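Local coordinates for probable methyltransferase (Bordetella pertussis, PDB 3KTY), which probably transfers methyl groups from S-adenosyl-L-methionine to RNA, as a member of the TrmH (SpoU) family, at residues 154-157 with 158-161. Numbering follows the deposited sequence.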
loop_
_atom_site.group_PDB
_atom_site.type_symbol
_atom_site.label_atom_id
_atom_site.label_comp_id
_atom_site.label_asym_id
_atom_site.label_seq_id
_atom_site.Cartn_x
_atom_site.Cartn_y
_atom_site.Cartn_z
ATOM N N SER A 154 11.639 4.278 5.796
ATOM C CA SER A 154 10.774 5.257 6.442
ATOM C C SER A 154 9.685 5.744 5.492
ATOM O O SER A 154 9.917 6.630 4.668
ATOM C CB SER A 154 11.595 6.443 6.951
ATOM O OG SER A 154 12.264 6.120 8.159
ATOM N N LEU A 155 8.498 5.160 5.611
ATOM C CA LEU A 155 7.372 5.533 4.764
ATOM C C LEU A 155 6.201 6.045 5.596
ATOM O O LEU A 155 5.995 5.610 6.729
ATOM C CB LEU A 155 6.928 4.344 3.907
ATOM C CG LEU A 155 7.111 2.957 4.527
ATOM C CD1 LEU A 155 6.936 3.015 6.037
ATOM C CD2 LEU A 155 6.143 1.960 3.909
ATOM N N ASN A 156 5.436 6.971 5.026
ATOM C CA ASN A 156 4.285 7.544 5.714
ATOM C C ASN A 156 3.515 6.500 6.514
ATOM O O ASN A 156 3.375 5.355 6.087
ATOM C CB ASN A 156 3.354 8.234 4.715
ATOM C CG ASN A 156 2.122 8.821 5.377
ATOM O OD1 ASN A 156 1.055 8.206 5.383
ATOM N ND2 ASN A 156 2.264 10.015 5.939
ATOM N N VAL A 157 3.015 6.905 7.677
ATOM C CA VAL A 157 2.263 6.013 8.532
ATOM C C VAL A 157 0.998 5.581 7.813
ATOM O O VAL A 157 0.514 4.477 7.994
ATOM C CB VAL A 157 1.923 6.723 9.876
ATOM C CG1 VAL A 157 1.092 5.839 10.803
ATOM C CG2 VAL A 157 3.204 7.160 10.565
ATOM N N ALA A 158 0.451 6.428 6.964
ATOM C CA ALA A 158 -0.763 5.999 6.281
ATOM C C ALA A 158 -0.432 4.921 5.227
ATOM O O ALA A 158 -1.278 4.105 4.870
ATOM C CB ALA A 158 -1.488 7.184 5.661
ATOM N N GLN A 159 0.804 4.937 4.731
ATOM C CA GLN A 159 1.269 3.943 3.773
ATOM C C GLN A 159 1.537 2.627 4.490
ATOM O O GLN A 159 1.022 1.582 4.086
ATOM C CB GLN A 159 2.484 4.473 3.047
ATOM C CG GLN A 159 2.113 5.676 2.166
ATOM C CD GLN A 159 3.292 6.596 1.851
ATOM O OE1 GLN A 159 4.464 6.218 2.027
ATOM N NE2 GLN A 159 2.985 7.813 1.376
ATOM N N ALA A 160 2.267 2.695 5.604
ATOM C CA ALA A 160 2.359 1.559 6.492
ATOM C C ALA A 160 0.965 0.971 6.722
ATOM O O ALA A 160 0.759 -0.231 6.556
ATOM C CB ALA A 160 2.999 1.916 7.797
ATOM N N LEU A 161 0.005 1.829 7.046
ATOM C CA LEU A 161 -1.359 1.370 7.309
ATOM C C LEU A 161 -2.004 0.683 6.109
ATOM O O LEU A 161 -2.680 -0.352 6.247
ATOM C CB LEU A 161 -2.256 2.518 7.760
ATOM C CG LEU A 161 -2.373 2.585 9.260
ATOM C CD1 LEU A 161 -3.455 3.565 9.655
ATOM C CD2 LEU A 161 -2.691 1.225 9.767
#
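N156 and Q159 form a capping box at the start of helix 157-172, the last helix of this chain, which is the SPOUT-family methyltransferase part of a longer protein. N156 is the N-cap. Its CG stands anti to the backbone N (chi1 179°), which puts the amide group beside the carbonyl carbon, with OD1 near the open N-H groups of the first turn. OD1 is modelled as accepting from A158 N and, weakly, from Q159 N, but it lies too close to a neighbour, so both bonds are doubtful in detail. Q159 answers in the other direction. Its side chain runs extended beyond CG and brings OE1 to N156 N at 3.2 Å, a weak and bent bond. On the way the amide of Q159 passes alongside the N156 side chain, with CD 3.3 Å from CB of N156. OE1 also comes within 3.6 Å of L155 CB.

The helix proper begins with two regular backbone bonds. L161 N reaches V157 O at 2.9 Å, and A160 N donates almost straight to N156 O, also at 2.9 Å. Towards the domain core, V157, A160 and L161 touch L125 of strand 121-125. R29 of the second subunit packs on L155 and donates through NH1 to Q159 OE1, so the cap sits at the dimer interface. Within the chain, N156 ND2 donates to N23 OD1 on helix 21-33.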